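PDB 3RHG: putative phophotriesterase from Proteus mirabilis, which binds two zinc ions per subunit and is probably a metal-dependent hydrolase acting on ester bonds. Local coordinates for residues E209-D212 with I213-E217; R323-K327 with T328-K332. One frame throughout, in Å; residues are numbered along the deposited sequence.

Contact 1 (E209-D212 with I213-E217)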
ATOM      1  N   GLU A 209     -11.288 -20.731  20.655  1.00 19.72           N
ATOM      2  CA  GLU A 209     -11.180 -22.195  20.595  1.00 23.02           C
ATOM      3  C   GLU A 209      -9.726 -22.675  20.645  1.00 21.51           C
ATOM      4  O   GLU A 209      -9.427 -23.716  21.251  1.00 22.21           O
ATOM      5  CB  GLU A 209     -11.954 -22.791  19.427  1.00 30.81           C
ATOM      6  CG  GLU A 209     -11.254 -22.682  18.173  1.00 30.52           C
ATOM      7  CD  GLU A 209     -11.995 -23.365  17.028  1.00 31.70           C
ATOM      8  OE1 GLU A 209     -12.339 -24.581  17.098  1.00 35.68           O
ATOM      9  OE2 GLU A 209     -12.222 -22.660  16.050  1.00 25.69           O
ATOM     10  N   VAL A 210      -8.807 -21.894  20.076  1.00 19.21           N
ATOM     11  CA  VAL A 210      -7.397 -22.246  20.164  1.00 18.38           C
ATOM     12  C   VAL A 210      -6.938 -22.153  21.631  1.00 18.60           C
ATOM     13  O   VAL A 210      -6.234 -23.041  22.130  1.00 18.88           O
ATOM     14  CB  VAL A 210      -6.551 -21.315  19.282  1.00 17.14           C
ATOM     15  CG1 VAL A 210      -5.069 -21.360  19.666  1.00 20.53           C
ATOM     16  CG2 VAL A 210      -6.786 -21.649  17.790  1.00 19.06           C
ATOM     17  N   LEU A 211      -7.358 -21.098  22.328  1.00 17.75           N
ATOM     18  CA  LEU A 211      -6.983 -20.948  23.737  1.00 18.24           C
ATOM     19  C   LEU A 211      -7.709 -21.934  24.648  1.00 19.64           C
ATOM     20  O   LEU A 211      -7.173 -22.337  25.692  1.00 19.45           O
ATOM     21  CB  LEU A 211      -7.150 -19.497  24.215  1.00 19.63           C
ATOM     22  CG  LEU A 211      -6.239 -18.517  23.457  1.00 19.08           C
ATOM     23  CD1 LEU A 211      -6.371 -17.128  24.050  1.00 21.44           C
ATOM     24  CD2 LEU A 211      -4.786 -18.988  23.501  1.00 19.40           C
ATOM     25  N   ASP A 212      -8.906 -22.368  24.261  1.00 20.07           N
ATOM     26  CA  ASP A 212      -9.552 -23.412  25.060  1.00 20.00           C
ATOM     27  C   ASP A 212      -8.687 -24.679  25.041  1.00 22.20           C
ATOM     28  O   ASP A 212      -8.604 -25.383  26.037  1.00 24.08           O
ATOM     29  CB  ASP A 212     -10.960 -23.731  24.564  1.00 20.74           C
ATOM     30  CG  ASP A 212     -11.958 -22.651  24.892  1.00 21.56           C
ATOM     31  OD1 ASP A 212     -11.642 -21.722  25.673  1.00 22.90           O
ATOM     32  OD2 ASP A 212     -13.078 -22.723  24.374  1.00 27.71           O
ATOM     33  N   ILE A 213      -8.045 -24.970  23.906  1.00 19.21           N
ATOM     34  CA  ILE A 213      -7.133 -26.106  23.871  1.00 18.73           C
ATOM     35  C   ILE A 213      -5.836 -25.825  24.638  1.00 18.08           C
ATOM     36  O   ILE A 213      -5.459 -26.599  25.514  1.00 19.89           O
ATOM     37  CB  ILE A 213      -6.847 -26.572  22.415  1.00 19.65           C
ATOM     38  CG1 ILE A 213      -8.131 -27.145  21.763  1.00 20.92           C
ATOM     39  CG2 ILE A 213      -5.680 -27.566  22.385  1.00 22.01           C
ATOM     40  CD1 ILE A 213      -8.030 -27.254  20.234  1.00 23.94           C
ATOM     41  N   LEU A 214      -5.161 -24.710  24.321  1.00 18.66           N
ATOM     42  CA  LEU A 214      -3.842 -24.462  24.898  1.00 18.12           C
ATOM     43  C   LEU A 214      -3.904 -24.178  26.381  1.00 18.61           C
ATOM     44  O   LEU A 214      -3.062 -24.660  27.134  1.00 20.89           O
ATOM     45  CB  LEU A 214      -3.133 -23.289  24.204  1.00 18.46           C
ATOM     46  CG  LEU A 214      -2.719 -23.566  22.760  1.00 18.44           C
ATOM     47  CD1 LEU A 214      -2.160 -22.279  22.112  1.00 19.61           C
ATOM     48  CD2 LEU A 214      -1.679 -24.707  22.734  1.00 21.06           C
ATOM     49  N   LEU A 215      -4.879 -23.367  26.792  1.00 17.89           N
ATOM     50  CA  LEU A 215      -4.912 -22.900  28.176  1.00 19.77           C
ATOM     51  C   LEU A 215      -5.782 -23.792  29.060  1.00 20.49           C
ATOM     52  O   LEU A 215      -5.328 -24.265  30.092  1.00 27.20           O
ATOM     53  CB  LEU A 215      -5.366 -21.437  28.261  1.00 18.43           C
ATOM     54  CG  LEU A 215      -4.626 -20.466  27.333  1.00 18.71           C
ATOM     55  CD1 LEU A 215      -5.128 -19.022  27.538  1.00 19.31           C
ATOM     56  CD2 LEU A 215      -3.112 -20.557  27.595  1.00 20.73           C
ATOM     57  N   THR A 216      -7.036 -24.009  28.662  1.00 19.42           N
ATOM     58  CA  THR A 216      -7.980 -24.728  29.503  1.00 20.26           C
ATOM     59  C   THR A 216      -7.642 -26.212  29.547  1.00 24.24           C
ATOM     60  O   THR A 216      -7.540 -26.801  30.624  1.00 26.06           O
ATOM     61  CB  THR A 216      -9.435 -24.504  29.024  1.00 23.96           C
ATOM     62  OG1 THR A 216      -9.666 -23.094  28.865  1.00 26.95           O
ATOM     63  CG2 THR A 216     -10.437 -25.052  30.037  1.00 28.90           C
ATOM     64  N   GLU A 217      -7.441 -26.809  28.377  1.00 22.21           N
ATOM     65  CA  GLU A 217      -7.190 -28.243  28.290  1.00 21.61           C
ATOM     66  C   GLU A 217      -5.735 -28.613  28.615  1.00 20.97           C
ATOM     67  O   GLU A 217      -5.483 -29.481  29.474  1.00 23.93           O
ATOM     68  CB  GLU A 217      -7.587 -28.783  26.900  1.00 21.55           C
ATOM     69  CG  GLU A 217      -7.319 -30.275  26.742  1.00 24.26           C
ATOM     70  CD  GLU A 217      -7.566 -30.792  25.336  1.00 25.78           C
ATOM     71  OE1 GLU A 217      -8.210 -30.088  24.521  1.00 30.02           O
ATOM     72  OE2 GLU A 217      -7.111 -31.918  25.037  1.00 29.55           O
TER
HETATM   73  O   HOH W   1     -12.227 -22.237  28.940  1.00 51.05           O
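Val210 and Leu214 lie side by side one helical turn apart, pointing the same way, with Val210 CG1 against Leu214 CD1 at 3.9 Å. The valine reaches forward because CG1 is anti to its backbone N (chi1 162°), beside the carbonyl carbon. Leu211 and Leu215 repeat the pattern one residue on: Leu215 CD1 rests 3.9 Å from Leu211 CB and also near Leu211 CD2, the two side chains again side by side. Ile213 takes a different route, laying CG1 and CD1 back over the carbonyl oxygen of Glu209.

Beneath these side chains the backbone changes its winding. Leu214 N bonds Val210 O at 3.0 Å, as in an ordinary alpha-helix. Leu211 O then serves two donors: Leu215 N at 2.7 Å, and, only weakly, Thr216 N at 3.4 Å. One residue on, Glu217 N reaches back five positions to Asp212 O at 3.0 Å, nearly in line with the C=O bond. The last turn is therefore a wider, pi-type one.

At the polar edge Asp212 and Thr216 run alongside each other, their OD1 and OG1 4.0 Å apart and linked through a water. That water lies 2.7 Å from Thr216 OG1 and gives a weak bond to Asp212 OD1, whose stronger partner is Arg246. The carboxylates of Glu209 and Glu217 form salt bridges to Arg206 and to Arg182 of helix 175-188.

The helix 207-217 is the beta-alpha-beta crossover between the parallel strands 195-199 and 225-227 of the (beta/alpha)8 barrel. Leu214 packs on Met196 and Ile198 of the first and, with Leu215, on Ile225 of the second, while Val210 and Leu214 meet Leu181 of helix 175-188.

Contact 2 (R323-K327 with T328-K332)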
ATOM      1  N   ARG A 323       0.978   9.540  16.810  1.00 28.24           N
ATOM      2  CA  ARG A 323      -0.356   9.187  17.295  1.00 25.68           C
ATOM      3  C   ARG A 323      -0.486   9.441  18.814  1.00 27.43           C
ATOM      4  O   ARG A 323      -1.559   9.245  19.404  1.00 32.34           O
ATOM      5  CB  ARG A 323      -0.674   7.732  16.902  1.00 23.81           C
ATOM      6  CG  ARG A 323      -1.889   7.082  17.569  1.00 24.29           C
ATOM      7  CD  ARG A 323      -3.193   7.850  17.348  1.00 27.04           C
ATOM      8  NE  ARG A 323      -4.314   7.079  17.898  1.00 25.84           N
ATOM      9  CZ  ARG A 323      -4.583   6.969  19.195  1.00 24.32           C
ATOM     10  NH1 ARG A 323      -3.848   7.618  20.096  1.00 26.50           N
ATOM     11  NH2 ARG A 323      -5.607   6.235  19.599  1.00 29.10           N
ATOM     12  N   GLY A 324       0.598   9.889  19.445  1.00 28.25           N
ATOM     13  CA  GLY A 324       0.522  10.340  20.852  1.00 29.72           C
ATOM     14  C   GLY A 324       0.834   9.297  21.917  1.00 28.44           C
ATOM     15  O   GLY A 324       0.591   9.517  23.113  1.00 30.36           O
ATOM     16  N   ILE A 325       1.371   8.156  21.503  1.00 26.80           N
ATOM     17  CA  ILE A 325       1.752   7.114  22.458  1.00 27.47           C
ATOM     18  C   ILE A 325       3.065   7.485  23.144  1.00 28.91           C
ATOM     19  O   ILE A 325       3.993   8.005  22.497  1.00 30.15           O
ATOM     20  CB  ILE A 325       1.888   5.747  21.759  1.00 24.99           C
ATOM     21  CG1 ILE A 325       0.554   5.359  21.104  1.00 27.46           C
ATOM     22  CG2 ILE A 325       2.329   4.668  22.736  1.00 25.70           C
ATOM     23  CD1 ILE A 325      -0.611   5.217  22.073  1.00 28.15           C
ATOM     24  N   ASP A 326       3.127   7.240  24.452  1.00 29.16           N
ATOM     25  CA  ASP A 326       4.273   7.626  25.284  1.00 33.20           C
ATOM     26  C   ASP A 326       5.566   6.933  24.833  1.00 30.46           C
ATOM     27  O   ASP A 326       5.568   5.744  24.500  1.00 28.30           O
ATOM     28  CB  ASP A 326       3.973   7.278  26.743  1.00 36.99           C
ATOM     29  CG  ASP A 326       4.825   8.075  27.736  1.00 51.37           C
ATOM     30  OD1 ASP A 326       6.065   8.172  27.563  1.00 60.39           O
ATOM     31  OD2 ASP A 326       4.244   8.594  28.709  1.00 68.51           O
ATOM     32  N   LYS A 327       6.653   7.662  24.827  1.00 31.08           N
ATOM     33  CA  LYS A 327       7.923   7.134  24.449  1.00 32.02           C
ATOM     34  C   LYS A 327       8.325   5.949  25.301  1.00 29.70           C
ATOM     35  O   LYS A 327       8.944   5.058  24.830  1.00 29.08           O
ATOM     36  CB  LYS A 327       8.983   8.226  24.513  1.00 35.99           C
ATOM     37  CG  LYS A 327      10.390   7.721  24.543  1.00 42.56           C
ATOM     38  CD  LYS A 327      11.393   8.825  24.311  1.00 50.03           C
ATOM     39  CE  LYS A 327      12.795   8.361  24.565  1.00 53.61           C
ATOM     40  NZ  LYS A 327      13.326   7.624  23.421  1.00 60.81           N
ATOM     41  N   THR A 328       7.977   5.960  26.569  1.00 32.82           N
ATOM     42  CA  THR A 328       8.361   4.871  27.462  1.00 31.98           C
ATOM     43  C   THR A 328       7.765   3.547  27.004  1.00 31.85           C
ATOM     44  O   THR A 328       8.407   2.497  27.113  1.00 31.71           O
ATOM     45  CB  THR A 328       7.985   5.154  28.937  1.00 37.23           C
ATOM     46  OG1 THR A 328       6.577   5.399  29.047  1.00 48.16           O
ATOM     47  CG2 THR A 328       8.723   6.371  29.440  1.00 37.67           C
ATOM     48  N   ILE A 329       6.554   3.602  26.460  1.00 29.54           N
ATOM     49  CA  ILE A 329       5.888   2.398  25.984  1.00 30.30           C
ATOM     50  C   ILE A 329       6.468   2.023  24.630  1.00 24.17           C
ATOM     51  O   ILE A 329       6.761   0.853  24.372  1.00 25.20           O
ATOM     52  CB  ILE A 329       4.345   2.585  25.897  1.00 30.95           C
ATOM     53  CG1 ILE A 329       3.773   2.846  27.303  1.00 35.00           C
ATOM     54  CG2 ILE A 329       3.695   1.364  25.248  1.00 34.75           C
ATOM     55  CD1 ILE A 329       2.292   3.284  27.353  1.00 34.52           C
ATOM     56  N   ILE A 330       6.666   3.021  23.775  1.00 24.53           N
ATOM     57  CA  ILE A 330       7.226   2.776  22.441  1.00 23.74           C
ATOM     58  C   ILE A 330       8.584   2.071  22.524  1.00 25.14           C
ATOM     59  O   ILE A 330       8.861   1.117  21.781  1.00 25.30           O
ATOM     60  CB  ILE A 330       7.339   4.089  21.629  1.00 25.42           C
ATOM     61  CG1 ILE A 330       5.931   4.589  21.272  1.00 28.30           C
ATOM     62  CG2 ILE A 330       8.216   3.889  20.391  1.00 28.70           C
ATOM     63  CD1 ILE A 330       5.877   5.936  20.558  1.00 29.64           C
ATOM     64  N   ASP A 331       9.423   2.514  23.449  1.00 26.17           N
ATOM     65  CA  ASP A 331      10.760   1.927  23.627  1.00 28.91           C
ATOM     66  C   ASP A 331      10.698   0.452  24.056  1.00 25.73           C
ATOM     67  O   ASP A 331      11.610  -0.331  23.774  1.00 31.47           O
ATOM     68  CB  ASP A 331      11.592   2.749  24.631  1.00 32.44           C
ATOM     69  CG  ASP A 331      11.996   4.124  24.086  1.00 36.25           C
ATOM     70  OD1 ASP A 331      12.483   4.973  24.876  1.00 41.52           O
ATOM     71  OD2 ASP A 331      11.829   4.368  22.874  1.00 41.65           O
ATOM     72  N   LYS A 332       9.616   0.059  24.718  1.00 24.47           N
ATOM     73  CA  LYS A 332       9.479  -1.335  25.162  1.00 22.63           C
ATOM     74  C   LYS A 332       8.943  -2.270  24.080  1.00 20.41           C
ATOM     75  O   LYS A 332       9.176  -3.491  24.145  1.00 22.18           O
ATOM     76  CB  LYS A 332       8.579  -1.427  26.399  1.00 26.07           C
ATOM     77  CG  LYS A 332       9.187  -0.790  27.645  1.00 30.71           C
ATOM     78  CD  LYS A 332       8.237  -0.828  28.857  1.00 38.28           C
ATOM     79  CE  LYS A 332       8.777   0.024  30.006  1.00 44.98           C
ATOM     80  NZ  LYS A 332       7.902   0.005  31.222  1.00 45.29           N
TER
HETATM   81  O   HOH W   2      11.422   6.942  21.551  1.00 61.58           O
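A capped helix start, just after a Schellman motif, is what this segment builds: Gly324, with positive phi, is where the chain leaves helix 311-322 in that motif, and helix 327-333 begins behind Asp326, its N-cap. The cap is made by Asp326 OD1, which accepts from Thr328 N at 3.1 Å in an almost straight bond (171°). The donor comes to the anti side of that oxygen and stands out of the carboxylate plane. Thr328 OG1 adds a weak bond to the same OD1, so one carboxylate oxygen holds both the amide and the hydroxyl of Thr328. The hydroxyl can reach back because it sits between the backbone N and the carbonyl carbon (chi1 57°). A negative group at this end of the helix would probably be favoured by the helix dipole.

Asp326 O meanwhile closes the first turn, receiving Ile330 N at 3.0 Å and Ile329 N more weakly.

On the inner side Ile325, the residue before the cap, crosses Ile330 at a slant. Its CG2 lies 3.9 Å from Ile330 CG1, while Ile330 CD1 comes up to the carbonyl oxygen of Ile325. Ile330 continues onto Leu317, Leu320 and Ala321 of helix 311-322, and Ile325 onto Ala278 of helix 270-282, so the turn packs against both helices; Arg323 forms salt bridges with Glu275 and Glu282 of helix 270-282.

Lys327 and Asp331 bridge the first turn on its outer side. The lysine bends at its last torsion (chi4 81°), bringing NZ to the syn lone pair of Asp331 OD1 at 3.1 Å. A water completes a ring, accepting from Lys327 NZ at 2.8 Å and donating to Asp331 OD2 at 2.9 Å.

Overall arrangement
Contacts 1 and 2 share no element and do not touch: their centres are 32 Å apart and their nearest atoms about 21 Å. Contact 1 lies within a barrel crossover helix whose buried face packs on barrel strands and on helix 175-188, with the side chain of Val210 about 12 Å from a bound zinc ion. Contact 2, after the last barrel strand and away from the annotated sites, links two helices and packs on helices 270-282 and 311-322. Both have a buried apolar side and an exposed polar one. In 209-217 the carboxylates pair with arginines beyond the segment, whereas 323-332 keeps its lysine-aspartate pair and helix cap within itself. One segment widens a helix late; the other starts a new one.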